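Long-range contacts in N-acyl homoserine lactonase (PDB 2BR6), which hydrolyses the lactone ring of N-acyl homoserine lactone signals at a two-zinc site, thereby quenching bacterial quorum sensing: residues A[50-55]-A[103-108]; A[123-128]-A[148-153]; A[193-198]-A[205-210]. All coordinates share one frame; numbering follows the deposited sequence.

Followed from the N terminus, the three contacts come in series: each closes its own loop before the next opens, so none nests in or crosses another. Contact 1 closes the longest, bringing the end of strand 47-51 against the chain leaving strand 101-103. Contact 2 closes a beta-alpha-beta unit at the edge of the same sheet; the two join where Ser104 N approaches Ile124 O at 2.9 Å, a probable hydrogen bond. Contact 3 closes a short loop around helix 198-202, after a strand of the second sheet. Contacts 1 and 3, centres about 17 Å apart, share a zinc ion, its water and the homoserine lactone, whereas contacts 2 and 3 do not touch.

Contact 1 of 3, residues A[50-55]-A[103-108]. With ZN (zinc ion), chain C; HSL (homoserine lactone), chain F.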
# COMPACT_ATOMS: atom_id res chain seq x y z
N LEU A 50 10.61 -0.54 -2.03
CA LEU A 50 9.59 0.46 -1.81
C LEU A 50 8.21 -0.16 -2.01
O LEU A 50 7.95 -0.78 -3.04
CB LEU A 50 9.78 1.61 -2.80
CG LEU A 50 8.81 2.78 -2.70
CD1 LEU A 50 8.98 3.52 -1.38
CD2 LEU A 50 9.00 3.72 -3.87
N VAL A 51 7.33 0.02 -1.02
CA VAL A 51 5.94 -0.42 -1.12
C VAL A 51 5.07 0.81 -1.41
O VAL A 51 4.94 1.71 -0.56
CB VAL A 51 5.43 -1.11 0.19
CG1 VAL A 51 3.98 -1.54 0.04
CG2 VAL A 51 6.33 -2.31 0.58
N ASP A 52 4.49 0.84 -2.60
CA ASP A 52 3.65 1.93 -3.11
C ASP A 52 4.44 3.21 -3.40
O ASP A 52 5.57 3.37 -2.93
CB ASP A 52 2.42 2.14 -2.20
CG ASP A 52 1.42 0.99 -2.29
OD1 ASP A 52 1.56 0.16 -3.23
OD2 ASP A 52 0.48 0.84 -1.49
N THR A 53 3.85 4.11 -4.21
CA THR A 53 4.60 5.23 -4.78
C THR A 53 3.84 6.55 -4.76
O THR A 53 4.19 7.49 -5.49
CB THR A 53 5.02 4.92 -6.24
OG1 THR A 53 3.85 4.65 -7.03
CG2 THR A 53 5.84 3.65 -6.32
N GLY A 54 2.80 6.62 -3.95
CA GLY A 54 2.06 7.87 -3.78
C GLY A 54 1.18 8.24 -4.95
O GLY A 54 0.87 7.40 -5.81
N MET A 55 0.78 9.50 -4.98
CA MET A 55 -0.21 10.00 -5.92
C MET A 55 0.45 10.54 -7.20
O MET A 55 1.65 10.81 -7.21
CB MET A 55 -1.05 11.08 -5.21
CG MET A 55 -2.04 10.48 -4.24
SD MET A 55 -2.96 11.71 -3.32
CE MET A 55 -1.67 12.29 -2.21
N ILE A 103 7.01 -2.66 -4.81
CA ILE A 103 5.82 -3.50 -4.60
C ILE A 103 4.57 -2.62 -4.71
O ILE A 103 4.42 -1.65 -3.97
CB ILE A 103 5.85 -4.18 -3.22
CG1 ILE A 103 7.00 -5.18 -3.13
CG2 ILE A 103 4.51 -4.85 -2.90
CD1 ILE A 103 7.28 -5.67 -1.70
N SER A 104 3.69 -2.96 -5.66
CA SER A 104 2.42 -2.25 -5.77
C SER A 104 1.34 -3.07 -5.07
O SER A 104 0.97 -4.14 -5.56
CB SER A 104 2.04 -2.02 -7.24
OG SER A 104 2.88 -1.06 -7.87
N SER A 105 0.85 -2.60 -3.93
CA SER A 105 -0.29 -3.24 -3.25
C SER A 105 -1.46 -3.37 -4.24
O SER A 105 -2.13 -4.41 -4.34
CB SER A 105 -0.72 -2.41 -2.04
OG SER A 105 -1.09 -1.08 -2.42
N HIS A 106 -1.67 -2.29 -4.99
CA HIS A 106 -2.65 -2.25 -6.06
C HIS A 106 -2.42 -0.99 -6.88
O HIS A 106 -1.54 -0.18 -6.55
CB HIS A 106 -4.09 -2.37 -5.54
CG HIS A 106 -4.54 -1.28 -4.61
ND1 HIS A 106 -3.80 -0.88 -3.52
CD2 HIS A 106 -5.70 -0.60 -4.56
CE1 HIS A 106 -4.48 0.04 -2.85
NE2 HIS A 106 -5.64 0.23 -3.46
N LEU A 107 -3.17 -0.83 -7.97
CA LEU A 107 -2.83 0.25 -8.89
C LEU A 107 -3.81 1.44 -8.84
O LEU A 107 -3.91 2.21 -9.80
CB LEU A 107 -2.63 -0.30 -10.31
CG LEU A 107 -1.48 -1.30 -10.49
CD1 LEU A 107 -1.47 -1.85 -11.93
CD2 LEU A 107 -0.11 -0.73 -10.12
N HIS A 108 -4.50 1.58 -7.70
CA HIS A 108 -5.32 2.78 -7.44
C HIS A 108 -4.40 4.00 -7.38
O HIS A 108 -3.21 3.88 -7.05
CB HIS A 108 -6.14 2.65 -6.15
CG HIS A 108 -7.34 1.77 -6.31
ND1 HIS A 108 -8.13 1.40 -5.24
CD2 HIS A 108 -7.88 1.18 -7.40
CE1 HIS A 108 -9.11 0.62 -5.67
NE2 HIS A 108 -8.98 0.47 -6.97
ZN ZN C . -7.44 1.54 -3.04
N HSL F . -8.70 6.30 -3.65
CA HSL F . -9.23 5.35 -3.00
C HSL F . -8.66 4.62 -1.89
O HSL F . -8.06 5.07 -0.91
CB HSL F . -10.37 4.52 -3.66
CG HSL F . -10.01 3.11 -3.21
OD HSL F . -8.98 3.20 -2.12
O HOH W 1 -6.56 3.36 -3.03
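Val51 and Ile103 form the last parallel bridge between strand 47-51 and strand 101-103, with Ile103 N bonded to Leu50 O (2.7 Å) and Asp52 N to Ile103 O (2.8 Å). On the face that carries both residues, Val51 CG2 meets the tip of Ile103, CD1, at 4.2 Å. Beyond the bridge the ladder gives way to a side-chain clasp. The Asp52 carboxylate receives two donors from Ser105: the backbone N reaches OD1 at 2.9 Å, and the hydroxyl OG reaches OD2 at 2.6 Å. Each oxygen uses its syn lone pair, the two bonds together fixing how the carboxylate is turned. Ser105 OG stands between its own backbone N and carbonyl carbon (chi1 59°), from where it can give to Asp52 and also accept a bond from His106. The bond from His106 ND1 to Ser105 OG (2.9 Å) lies close to the imidazole plane. His106 NE2, across the same ring, binds zinc at 2.3 Å, and His108 ND1 joins it as a ligand of the same ion. Asp52 is thus a second-shell residue acting through Ser105, and probably strengthens the histidine as a donor to the metal. Its OD2 also bonds to His111 ND1, so Asp52 is linked to a ligand of each zinc and probably steadies both. His106, His108, Asp110 and His111 make up the HxHxDH signature of the metallo-beta-lactamase superfamily. The signature runs from the loop after strand 101-103 into helix 109-112, while Tyr40 and Leu42 of strand 32-44 and Leu178 of strand 176-182 pack around Val51.

Contact 2 of 3, residues A[123-128]-A[148-153]; sequences IIVQRT and LNYKII
Ile123 O is approached twice from the neighbouring strand: Lys151 N gives it a nearly straight hydrogen bond (2.7 Å, 175° at the hydrogen), and Tyr150 CA adds a CA-H...O contact at 3.5 Å. Lys151 O is met in the same way by Val125 N and, at 3.3 Å, by Ile124 CA. Further along, Ile153 N bonds to Val125 O, and Ile153 O receives the backbone N of Arg127, carrying the ladder into the first turn of helix 127-133. These parallel strands are the two arms of a beta-alpha-beta crossover through that helix, with 150-153 at the sheet edge, strand 101-103 lying along the other side of 123-126. Side chains pair off on both faces. Where Ile123 and Tyr150 lie, Ile123 CD1 meets Leu148 CD1 at 3.6 Å, and Val125 CG1 rests obliquely against the Tyr150 ring. The opposite face has Ile124 CG2 against Ile153 CD1 at 3.7 Å, with Leu165 of strand 163-167 touching both isoleucines. Ile124 and Lys151 run alongside each other here, CG1 beside the aliphatic CD. At the helix end the Arg127 chain bends at its third torsion (chi3 -50°), laying the guanidinium across Ile152, whose CG2 sits over the centre of one flat face, 3.4 Å from Arg127 CZ. Arg127 NH2 forms a salt bridge with Glu154, just beyond the strand.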
# COMPACT_ATOMS: atom_id res chain seq x y z
N ILE A 123 8.71 -4.00 -10.85
CA ILE A 123 7.52 -3.61 -10.11
C ILE A 123 6.67 -4.84 -9.94
O ILE A 123 6.11 -5.36 -10.92
CB ILE A 123 6.76 -2.50 -10.86
CG1 ILE A 123 7.66 -1.27 -11.02
CG2 ILE A 123 5.43 -2.16 -10.13
CD1 ILE A 123 7.13 -0.24 -11.97
N ILE A 124 6.59 -5.30 -8.69
CA ILE A 124 5.80 -6.49 -8.34
C ILE A 124 4.32 -6.15 -8.18
O ILE A 124 3.94 -5.33 -7.35
CB ILE A 124 6.36 -7.20 -7.07
CG1 ILE A 124 7.84 -7.58 -7.27
CG2 ILE A 124 5.51 -8.43 -6.75
CD1 ILE A 124 8.56 -8.09 -6.01
N VAL A 125 3.49 -6.78 -9.02
CA VAL A 125 2.06 -6.51 -9.07
C VAL A 125 1.30 -7.80 -9.36
O VAL A 125 1.79 -8.68 -10.09
CB VAL A 125 1.70 -5.41 -10.14
CG1 VAL A 125 2.12 -5.85 -11.55
CG2 VAL A 125 0.21 -5.09 -10.13
N GLN A 126 0.11 -7.93 -8.79
CA GLN A 126 -0.71 -9.12 -9.01
C GLN A 126 -1.25 -9.11 -10.44
O GLN A 126 -1.69 -8.06 -10.93
CB GLN A 126 -1.90 -9.14 -8.05
CG GLN A 126 -1.53 -9.44 -6.60
CD GLN A 126 -1.11 -10.89 -6.38
OE1 GLN A 126 -0.31 -11.17 -5.47
NE2 GLN A 126 -1.67 -11.79 -7.16
N ARG A 127 -1.24 -10.28 -11.08
CA ARG A 127 -1.80 -10.42 -12.42
C ARG A 127 -3.22 -9.85 -12.54
O ARG A 127 -3.53 -9.16 -13.50
CB ARG A 127 -1.80 -11.88 -12.86
CG ARG A 127 -2.23 -12.06 -14.32
CD ARG A 127 -1.84 -13.38 -14.96
NE ARG A 127 -0.42 -13.70 -14.79
CZ ARG A 127 0.57 -13.30 -15.59
NH1 ARG A 127 0.33 -12.53 -16.65
NH2 ARG A 127 1.82 -13.67 -15.32
N THR A 128 -4.07 -10.15 -11.56
CA THR A 128 -5.48 -9.71 -11.64
C THR A 128 -5.60 -8.19 -11.52
O THR A 128 -6.52 -7.59 -12.09
CB THR A 128 -6.36 -10.39 -10.58
OG1 THR A 128 -5.73 -10.27 -9.30
CG2 THR A 128 -6.42 -11.90 -10.78
N LEU A 148 7.04 -0.24 -18.22
CA LEU A 148 7.80 -0.45 -16.99
C LEU A 148 8.16 -1.92 -16.87
O LEU A 148 7.61 -2.77 -17.59
CB LEU A 148 7.02 0.02 -15.76
CG LEU A 148 6.43 1.44 -15.83
CD1 LEU A 148 5.71 1.79 -14.56
CD2 LEU A 148 7.51 2.50 -16.12
N ASN A 149 9.10 -2.21 -15.97
CA ASN A 149 9.59 -3.56 -15.80
C ASN A 149 8.70 -4.32 -14.81
O ASN A 149 9.11 -4.62 -13.70
CB ASN A 149 11.05 -3.55 -15.34
CG ASN A 149 11.65 -4.95 -15.25
OD1 ASN A 149 11.15 -5.89 -15.85
ND2 ASN A 149 12.74 -5.08 -14.50
N TYR A 150 7.47 -4.65 -15.23
CA TYR A 150 6.54 -5.38 -14.38
C TYR A 150 7.00 -6.79 -14.09
O TYR A 150 7.42 -7.52 -15.00
CB TYR A 150 5.15 -5.43 -15.03
CG TYR A 150 4.51 -4.08 -15.16
CD1 TYR A 150 4.03 -3.40 -14.03
CD2 TYR A 150 4.38 -3.45 -16.41
CE1 TYR A 150 3.43 -2.15 -14.13
CE2 TYR A 150 3.78 -2.20 -16.52
CZ TYR A 150 3.30 -1.56 -15.38
OH TYR A 150 2.70 -0.32 -15.46
N LYS A 151 6.90 -7.17 -12.81
CA LYS A 151 7.12 -8.54 -12.38
C LYS A 151 5.77 -9.02 -11.91
O LYS A 151 5.36 -8.73 -10.78
CB LYS A 151 8.17 -8.59 -11.27
CG LYS A 151 8.46 -9.99 -10.75
CD LYS A 151 9.77 -10.00 -9.96
CE LYS A 151 9.97 -11.32 -9.22
NZ LYS A 151 9.84 -12.53 -10.08
N ILE A 152 5.05 -9.69 -12.80
CA ILE A 152 3.66 -10.05 -12.57
C ILE A 152 3.59 -11.36 -11.80
O ILE A 152 4.14 -12.38 -12.21
CB ILE A 152 2.90 -10.16 -13.92
CG1 ILE A 152 2.91 -8.80 -14.62
CG2 ILE A 152 1.49 -10.68 -13.69
CD1 ILE A 152 2.52 -8.84 -16.08
N ILE A 153 2.90 -11.32 -10.66
CA ILE A 153 2.80 -12.51 -9.83
C ILE A 153 1.33 -12.90 -9.66
O ILE A 153 0.43 -12.14 -10.04
CB ILE A 153 3.49 -12.29 -8.46
CG1 ILE A 153 2.82 -11.13 -7.69
CG2 ILE A 153 5.00 -12.02 -8.64
CD1 ILE A 153 3.08 -11.13 -6.19

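Contact 3 of 3, residues A[193-198]-A[205-210]; sequences DASYTK and VPFAGF. With ZN (zinc ion), chain C; ZN (zinc ion), chain B; HSL (homoserine lactone), chain F.
Phe207 meets Asp193, Ala194 and Tyr196 through its ring, and the contact between the segments is one of aromatic packing and ring-edge approaches to carbonyl oxygens. Of the aromatic contacts, Tyr196 and Phe207 form an oblique pair, their centroids 5.1 Å apart and their planes at 47°. Phe207 CD1 lies over one face of the tyrosine towards its rim, and Phe207 CE1 approaches Tyr196 CD1 at 3.9 Å. The phenylalanine is placed by a first torsion of 67°, CG lying between the backbone N and the carbonyl carbon, which sends the ring into the turn formed by residues 193-196. There its edge faces two backbone oxygens: Asp193 O is 3.2 Å from Phe207 CE1, and Ala194 O is 3.2 Å from Phe207 CZ, the polarised C-H edge turned to the carbonyls. Ile219 of helix 212-229 and Asn200 of helix 198-202 also touch this ring. Metal bonds come from the start of the turn. Asp193 OD2 bridges the zinc ions, at 2.1 Å from the one that also holds Asp110, His111 and His237 and at a longer 2.6 Å from the one held by His106, His108 and His171. A water binds both metals as well. As for the ligand, Tyr196 OH is modelled 2.4 Å from HSL OD, the ring oxygen of the lactone, very short for a hydrogen bond, so the exact length is doubtful. His237, also part of the lactone pocket, meets the tyrosine edge-to-face. A carboxylate and a water shared between two zinc ions are characteristic of dinuclear metallo-beta-lactamase-fold hydrolases.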
# COMPACT_ATOMS: atom_id res chain seq x y z
N ASP A 193 -5.02 -1.49 1.70
CA ASP A 193 -6.47 -1.21 1.55
C ASP A 193 -7.38 -2.43 1.72
O ASP A 193 -8.58 -2.38 1.44
CB ASP A 193 -6.77 -0.46 0.25
CG ASP A 193 -6.30 1.00 0.29
OD1 ASP A 193 -5.60 1.40 1.24
OD2 ASP A 193 -6.61 1.82 -0.60
N ALA A 194 -6.82 -3.53 2.21
CA ALA A 194 -7.64 -4.67 2.62
C ALA A 194 -8.48 -4.30 3.87
O ALA A 194 -9.48 -4.97 4.18
CB ALA A 194 -6.77 -5.87 2.88
N SER A 195 -8.09 -3.22 4.56
CA SER A 195 -8.87 -2.62 5.64
C SER A 195 -8.37 -1.19 5.82
O SER A 195 -7.19 -0.98 6.12
CB SER A 195 -8.74 -3.41 6.96
OG SER A 195 -9.55 -4.58 6.93
N TYR A 196 -9.24 -0.22 5.59
CA TYR A 196 -8.85 1.19 5.76
C TYR A 196 -8.55 1.46 7.23
O TYR A 196 -7.55 2.08 7.56
CB TYR A 196 -9.96 2.14 5.31
CG TYR A 196 -10.09 2.39 3.82
CD1 TYR A 196 -9.38 1.63 2.87
CD2 TYR A 196 -10.96 3.37 3.35
CE1 TYR A 196 -9.52 1.87 1.49
CE2 TYR A 196 -11.12 3.60 1.98
CZ TYR A 196 -10.39 2.86 1.06
OH TYR A 196 -10.58 3.13 -0.27
N THR A 197 -9.44 0.98 8.11
CA THR A 197 -9.39 1.28 9.55
C THR A 197 -9.42 0.00 10.36
O THR A 197 -9.85 -1.05 9.87
CB THR A 197 -10.61 2.11 9.97
OG1 THR A 197 -11.78 1.28 9.94
CG2 THR A 197 -10.90 3.22 8.96
N LYS A 198 -9.02 0.11 11.62
CA LYS A 198 -9.00 -1.06 12.48
C LYS A 198 -10.36 -1.75 12.52
O LYS A 198 -10.42 -2.97 12.53
CB LYS A 198 -8.55 -0.73 13.91
CG LYS A 198 -8.36 -1.99 14.73
CD LYS A 198 -7.91 -1.73 16.15
CE LYS A 198 -7.74 -3.07 16.86
NZ LYS A 198 -7.36 -2.94 18.30
N VAL A 205 -16.44 -3.95 9.58
CA VAL A 205 -17.26 -2.83 9.14
C VAL A 205 -17.03 -2.64 7.64
O VAL A 205 -15.90 -2.39 7.21
CB VAL A 205 -16.91 -1.53 9.91
CG1 VAL A 205 -17.64 -0.33 9.34
CG2 VAL A 205 -17.21 -1.68 11.40
N PRO A 206 -18.09 -2.77 6.83
CA PRO A 206 -17.96 -2.70 5.36
C PRO A 206 -17.42 -1.35 4.88
O PRO A 206 -17.74 -0.32 5.47
CB PRO A 206 -19.40 -2.91 4.87
CG PRO A 206 -20.08 -3.58 6.00
CD PRO A 206 -19.49 -2.98 7.25
N PHE A 207 -16.59 -1.37 3.83
CA PHE A 207 -15.98 -0.16 3.30
C PHE A 207 -15.85 -0.24 1.78
O PHE A 207 -16.09 -1.30 1.19
CB PHE A 207 -14.61 0.10 3.97
CG PHE A 207 -13.55 -0.92 3.64
CD1 PHE A 207 -12.55 -0.62 2.73
CD2 PHE A 207 -13.55 -2.18 4.27
CE1 PHE A 207 -11.55 -1.56 2.42
CE2 PHE A 207 -12.57 -3.13 3.96
CZ PHE A 207 -11.57 -2.81 3.04
N ALA A 208 -15.47 0.88 1.15
CA ALA A 208 -15.45 1.00 -0.31
C ALA A 208 -14.58 -0.07 -0.98
O ALA A 208 -13.43 -0.27 -0.57
CB ALA A 208 -14.99 2.39 -0.73
N GLY A 209 -15.13 -0.75 -1.99
CA GLY A 209 -14.38 -1.78 -2.72
C GLY A 209 -15.03 -2.30 -3.99
O GLY A 209 -16.25 -2.23 -4.16
N PHE A 210 -14.18 -2.82 -4.88
CA PHE A 210 -14.60 -3.47 -6.13
C PHE A 210 -15.52 -4.67 -5.88
O PHE A 210 -16.53 -4.82 -6.57
CB PHE A 210 -13.36 -3.89 -6.94
CG PHE A 210 -13.65 -4.78 -8.12
CD1 PHE A 210 -14.17 -4.25 -9.31
CD2 PHE A 210 -13.39 -6.14 -8.06
CE1 PHE A 210 -14.43 -5.07 -10.40
CE2 PHE A 210 -13.63 -6.97 -9.15
CZ PHE A 210 -14.16 -6.44 -10.33
ZN ZN C . -7.44 1.54 -3.04
ZN ZN B . -5.91 3.74 -0.93
N HSL F . -8.70 6.30 -3.65
CA HSL F . -9.23 5.35 -3.00
C HSL F . -8.66 4.62 -1.89
O HSL F . -8.06 5.07 -0.91
CB HSL F . -10.37 4.52 -3.66
CG HSL F . -10.01 3.11 -3.21
OD HSL F . -8.98 3.20 -2.12
O HOH W 1 -6.56 3.36 -3.03